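PDB 3RH9: succinate-semialdehyde dehydrogenase (NAD(P)(+)) from Marinobacter aquaeolei, which probably oxidises succinate semialdehyde to succinate with a nicotinamide cofactor. Local coordinates for residues A[258-263]-A[293-298]; A[418-423]-A[438-443]. All coordinates share one frame; numbering follows the deposited sequence.

Contact 1: residues A[258-263]-A[293-298]; sequences GGNAPF and ANRIFV
The carbonyl oxygen of A261 is gripped by two backbone amides from the facing segment, N294 N at 2.7 Å and R295 N at 2.9 Å. Beyond this fork the ladder becomes regular: F263 N donates to R295 O in a nearly straight bond of 2.7 Å, and F263 O in turn accepts from F297 N. P262 pairs with R295 and F263 with I296 in parallel register, which is the bonding expected where strand 262-265, helix 271-283 and strand 295-299 form a beta-alpha-beta unit inside the sheet of this aldehyde dehydrogenase.

Polar side-chain contacts gather on R295. Its chain bends about the CG-CD bond (chi3 -57°), folding the guanidinium back over the other segment, where N260 O lies in the plane of the guanidinium and accepts a bond of 2.9 Å from R295 NH2. R295 NE makes a weak, bent bond to N260 OD1, with the N260 amide turned steeply against the guanidinium. NH2 also donates to G409 O, and Y385 adds a cation-pi contact.

Apolar contacts divide between the two faces of the sheet. Beside R295, P262 CB meets the edge of the F297 ring at CE1, 4.0 Å away. On the face carrying F263 and I296, F263 CB lies 3.5 Å from A293 CB and 4.2 Å from I296 CG1, while L278 of helix 271-283 packs against all three residues.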
loop_
_atom_site.group_PDB
_atom_site.type_symbol
_atom_site.label_atom_id
_atom_site.label_comp_id
_atom_site.label_asym_id
_atom_site.label_seq_id
_atom_site.Cartn_x
_atom_site.Cartn_y
_atom_site.Cartn_z
ATOM N N GLY A 258 5.093 -10.514 11.070
ATOM C CA GLY A 258 6.253 -11.100 11.723
ATOM C C GLY A 258 7.589 -10.497 11.320
ATOM O O GLY A 258 7.690 -9.776 10.318
ATOM N N GLY A 259 8.623 -10.780 12.107
ATOM C CA GLY A 259 9.972 -10.363 11.762
ATOM C C GLY A 259 10.972 -11.380 12.262
ATOM O O GLY A 259 10.601 -12.285 13.003
ATOM N N ASN A 260 12.230 -11.234 11.863
ATOM C CA ASN A 260 13.318 -12.092 12.336
ATOM C C ASN A 260 14.548 -11.210 12.467
ATOM O O ASN A 260 15.471 -11.274 11.647
ATOM C CB ASN A 260 13.575 -13.236 11.351
ATOM C CG ASN A 260 14.460 -14.326 11.921
ATOM O OD1 ASN A 260 15.437 -14.052 12.599
ATOM N ND2 ASN A 260 14.126 -15.578 11.630
ATOM N N ALA A 261 14.552 -10.374 13.501
ATOM C CA ALA A 261 15.561 -9.328 13.639
ATOM C C ALA A 261 16.976 -9.847 13.915
ATOM O O ALA A 261 17.196 -10.606 14.859
ATOM C CB ALA A 261 15.137 -8.308 14.708
ATOM N N PRO A 262 17.940 -9.425 13.081
ATOM C CA PRO A 262 19.360 -9.700 13.263
ATOM C C PRO A 262 19.971 -8.554 14.054
ATOM O O PRO A 262 19.770 -7.401 13.694
ATOM C CB PRO A 262 19.905 -9.667 11.838
ATOM C CG PRO A 262 18.795 -9.126 10.980
ATOM C CD PRO A 262 17.710 -8.640 11.864
ATOM N N PHE A 263 20.687 -8.872 15.127
ATOM C CA PHE A 263 21.353 -7.875 15.968
ATOM C C PHE A 263 22.847 -8.136 15.820
ATOM O O PHE A 263 23.358 -9.130 16.328
ATOM C CB PHE A 263 20.900 -8.072 17.406
ATOM C CG PHE A 263 21.449 -7.069 18.380
ATOM C CD1 PHE A 263 22.754 -7.167 18.846
ATOM C CD2 PHE A 263 20.640 -6.070 18.892
ATOM C CE1 PHE A 263 23.255 -6.249 19.766
ATOM C CE2 PHE A 263 21.146 -5.157 19.822
ATOM C CZ PHE A 263 22.450 -5.253 20.254
ATOM N N ALA A 293 15.635 -8.618 19.246
ATOM C CA ALA A 293 16.676 -9.314 18.506
ATOM C C ALA A 293 16.276 -10.784 18.491
ATOM O O ALA A 293 15.800 -11.306 19.498
ATOM C CB ALA A 293 18.023 -9.125 19.171
ATOM N N ASN A 294 16.423 -11.437 17.346
ATOM C CA ASN A 294 16.123 -12.855 17.268
ATOM C C ASN A 294 17.380 -13.647 16.927
ATOM O O ASN A 294 17.571 -14.769 17.400
ATOM C CB ASN A 294 15.002 -13.132 16.265
ATOM C CG ASN A 294 14.491 -14.550 16.347
ATOM O OD1 ASN A 294 14.652 -15.337 15.419
ATOM N ND2 ASN A 294 13.899 -14.892 17.461
ATOM N N ARG A 295 18.236 -13.046 16.109
ATOM C CA ARG A 295 19.527 -13.625 15.759
ATOM C C ARG A 295 20.624 -12.643 16.150
ATOM O O ARG A 295 20.646 -11.509 15.674
ATOM C CB ARG A 295 19.573 -13.928 14.264
ATOM C CG ARG A 295 18.749 -15.126 13.877
ATOM C CD ARG A 295 18.598 -15.231 12.398
ATOM N NE ARG A 295 18.007 -14.015 11.853
ATOM C CZ ARG A 295 18.205 -13.592 10.609
ATOM N NH1 ARG A 295 18.981 -14.300 9.806
ATOM N NH2 ARG A 295 17.646 -12.465 10.172
ATOM N N ILE A 296 21.515 -13.052 17.046
ATOM C CA ILE A 296 22.614 -12.177 17.451
ATOM C C ILE A 296 23.882 -12.607 16.740
ATOM O O ILE A 296 24.459 -13.641 17.048
ATOM C CB ILE A 296 22.842 -12.161 18.980
ATOM C CG1 ILE A 296 21.686 -11.478 19.716
ATOM C CG2 ILE A 296 24.110 -11.422 19.307
ATOM C CD1 ILE A 296 20.446 -12.289 19.781
ATOM N N PHE A 297 24.298 -11.823 15.758
ATOM C CA PHE A 297 25.515 -12.121 15.031
ATOM C C PHE A 297 26.696 -11.430 15.703
ATOM O O PHE A 297 26.714 -10.210 15.839
ATOM C CB PHE A 297 25.400 -11.669 13.577
ATOM C CG PHE A 297 24.464 -12.505 12.753
ATOM C CD1 PHE A 297 23.131 -12.147 12.620
ATOM C CD2 PHE A 297 24.917 -13.641 12.101
ATOM C CE1 PHE A 297 22.266 -12.906 11.852
ATOM C CE2 PHE A 297 24.062 -14.403 11.337
ATOM C CZ PHE A 297 22.728 -14.033 11.212
ATOM N N VAL A 298 27.677 -12.216 16.133
ATOM C CA VAL A 298 28.862 -11.655 16.755
ATOM C C VAL A 298 30.153 -12.060 16.040
ATOM O O VAL A 298 30.340 -13.216 15.646
ATOM C CB VAL A 298 28.941 -12.012 18.233
ATOM C CG1 VAL A 298 30.184 -11.393 18.844
ATOM C CG2 VAL A 298 27.702 -11.511 18.939
#

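Contact 2: residues A[418-423]-A[438-443]; sequences SYVFTA and GHVGWN
A beta-alpha-beta unit, strand 417-421, helix 425-434 and strand 439-442, brings these segments together as parallel neighbours, their short axes 4.3 Å apart and inclined by 20°. The backbone ladder runs from G441 N to S418 O, from V420 N to G441 O at 2.8 Å, and from N443 N to V420 O. At its start H439 O receives the hydroxyl of S418 through OG at 3.0 Å, besides a weak bond from S418 N; a chi1 of 49° places OG between the backbone N and the carbonyl carbon, from where it also touches V440 CG2.

On the face carrying Y419, that ring lies across G441, a residue without a side chain, with CD1 3.7 Å from G441 CA. Y419 CE1 reaches the edge of the H439 imidazole, and the phenol OH is held by V291 O. Across the sheet, V420 CG1 and V440 CG1 meet at 4.2 Å.

Toward the end of the ladder, N443 CA sits over one face of the F421 ring, a CH-pi contact 3.8 Å from the centroid. An alanine in place of F421 would probably open a gap between N443 and F263, which the ring also meets, and take the aromatic face away from N443 CA. Water 1 donates to T422 O and accepts from W442 NE1 at 3.2 Å, in the plane of the indole.

W442 makes a cation-pi contact with R482 of the second subunit, and backbone hydrogen bonds from G438, V440 and W442 reach that second subunit too. Strand 439-442, outermost of its sheet within this chain, is thus an edge strand of the catalytic-domain sheet continued by the partner subunit, as in aldehyde dehydrogenase dimers.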
loop_
_atom_site.group_PDB
_atom_site.type_symbol
_atom_site.label_atom_id
_atom_site.label_comp_id
_atom_site.label_asym_id
_atom_site.label_seq_id
_atom_site.Cartn_x
_atom_site.Cartn_y
_atom_site.Cartn_z
ATOM N N SER A 418 16.244 -4.539 12.641
ATOM C CA SER A 418 17.623 -5.012 12.571
ATOM C C SER A 418 18.550 -4.035 13.301
ATOM O O SER A 418 18.195 -2.881 13.521
ATOM C CB SER A 418 18.073 -5.185 11.121
ATOM O OG SER A 418 17.761 -4.043 10.349
ATOM N N TYR A 419 19.728 -4.492 13.706
ATOM C CA TYR A 419 20.609 -3.634 14.495
ATOM C C TYR A 419 22.053 -3.931 14.197
ATOM O O TYR A 419 22.432 -5.092 14.021
ATOM C CB TYR A 419 20.354 -3.832 15.982
ATOM C CG TYR A 419 18.904 -3.754 16.326
ATOM C CD1 TYR A 419 18.312 -2.538 16.649
ATOM C CD2 TYR A 419 18.109 -4.893 16.307
ATOM C CE1 TYR A 419 16.970 -2.461 16.954
ATOM C CE2 TYR A 419 16.764 -4.819 16.606
ATOM C CZ TYR A 419 16.211 -3.603 16.928
ATOM O OH TYR A 419 14.890 -3.542 17.236
ATOM N N VAL A 420 22.864 -2.884 14.143
ATOM C CA VAL A 420 24.275 -3.072 13.871
ATOM C C VAL A 420 25.134 -2.188 14.763
ATOM O O VAL A 420 24.877 -0.987 14.904
ATOM C CB VAL A 420 24.591 -2.803 12.397
ATOM C CG1 VAL A 420 24.286 -1.348 12.047
ATOM C CG2 VAL A 420 26.039 -3.174 12.091
ATOM N N PHE A 421 26.145 -2.798 15.381
ATOM C CA PHE A 421 27.094 -2.069 16.214
ATOM C C PHE A 421 28.467 -2.142 15.606
ATOM O O PHE A 421 28.936 -3.216 15.256
ATOM C CB PHE A 421 27.129 -2.624 17.632
ATOM C CG PHE A 421 25.905 -2.310 18.430
ATOM C CD1 PHE A 421 24.693 -2.908 18.132
ATOM C CD2 PHE A 421 25.960 -1.412 19.481
ATOM C CE1 PHE A 421 23.569 -2.617 18.871
ATOM C CE2 PHE A 421 24.832 -1.125 20.226
ATOM C CZ PHE A 421 23.639 -1.725 19.920
ATOM N N THR A 422 29.113 -0.993 15.489
ATOM C CA THR A 422 30.414 -0.938 14.851
ATOM C C THR A 422 30.995 0.461 15.005
ATOM O O THR A 422 30.303 1.451 14.810
ATOM C CB THR A 422 30.305 -1.339 13.354
ATOM O OG1 THR A 422 31.600 -1.369 12.743
ATOM C CG2 THR A 422 29.410 -0.368 12.598
ATOM N N ALA A 423 32.265 0.539 15.375
ATOM C CA ALA A 423 32.933 1.826 15.521
ATOM C C ALA A 423 33.144 2.457 14.151
ATOM O O ALA A 423 33.322 3.668 14.039
ATOM C CB ALA A 423 34.275 1.662 16.251
ATOM N N GLY A 438 12.965 -2.534 7.617
ATOM C CA GLY A 438 12.336 -1.240 7.731
ATOM C C GLY A 438 12.975 -0.415 8.813
ATOM O O GLY A 438 12.869 0.799 8.804
ATOM N N HIS A 439 13.640 -1.072 9.750
ATOM C CA HIS A 439 14.205 -0.382 10.904
ATOM C C HIS A 439 15.589 -0.957 11.207
ATOM O O HIS A 439 15.735 -2.162 11.411
ATOM C CB HIS A 439 13.264 -0.497 12.115
ATOM C CG HIS A 439 13.742 0.221 13.348
ATOM N ND1 HIS A 439 14.613 -0.348 14.258
ATOM C CD2 HIS A 439 13.432 1.444 13.846
ATOM C CE1 HIS A 439 14.836 0.498 15.245
ATOM N NE2 HIS A 439 14.130 1.594 15.022
ATOM N N VAL A 440 16.596 -0.089 11.200
ATOM C CA VAL A 440 17.969 -0.475 11.529
ATOM C C VAL A 440 18.542 0.418 12.630
ATOM O O VAL A 440 18.753 1.617 12.439
ATOM C CB VAL A 440 18.934 -0.382 10.318
ATOM C CG1 VAL A 440 20.312 -0.907 10.707
ATOM C CG2 VAL A 440 18.391 -1.124 9.112
ATOM N N GLY A 441 18.794 -0.180 13.786
ATOM C CA GLY A 441 19.484 0.509 14.850
ATOM C C GLY A 441 20.952 0.648 14.509
ATOM O O GLY A 441 21.626 -0.332 14.181
ATOM N N TRP A 442 21.431 1.884 14.565
ATOM C CA TRP A 442 22.842 2.175 14.445
ATOM C C TRP A 442 23.437 2.402 15.851
ATOM O O TRP A 442 23.146 3.392 16.514
ATOM C CB TRP A 442 23.021 3.393 13.544
ATOM C CG TRP A 442 24.432 3.714 13.220
ATOM C CD1 TRP A 442 25.547 3.154 13.772
ATOM C CD2 TRP A 442 24.894 4.706 12.294
ATOM N NE1 TRP A 442 26.680 3.720 13.233
ATOM C CE2 TRP A 442 26.307 4.680 12.325
ATOM C CE3 TRP A 442 24.252 5.609 11.436
ATOM C CZ2 TRP A 442 27.092 5.522 11.528
ATOM C CZ3 TRP A 442 25.030 6.451 10.648
ATOM C CH2 TRP A 442 26.435 6.400 10.699
ATOM N N ASN A 443 24.264 1.466 16.306
ATOM C CA ASN A 443 24.793 1.479 17.676
ATOM C C ASN A 443 23.723 1.776 18.724
ATOM O O ASN A 443 23.999 2.406 19.745
ATOM C CB ASN A 443 26.005 2.413 17.832
ATOM C CG ASN A 443 27.290 1.827 17.221
ATOM O OD1 ASN A 443 27.990 2.504 16.465
ATOM N ND2 ASN A 443 27.592 0.567 17.540
HETATM O O HOH W 1 29.794 4.138 13.554
#

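In the fold
The two contacts lie in one parallel region of the same sheet, each closing a beta-alpha-beta unit. Strands 262-265 and 417-421 are neighbours, so contact 1 and contact 2 adjoin: P262 O probably accepts a hydrogen bond from Y419 N, and F263 packs on F421. Contact 1 is interior, wholly buried and untouched by the second subunit; its distinctive chemistry is an arginine held by carbonyl oxygens and an aromatic ring. Contact 2, although largely buried, includes partly exposed W442 and N443, a bridging water and a serine hydroxyl, and its outer strand faces the other subunit. Helix 271-283 packs against residues of both.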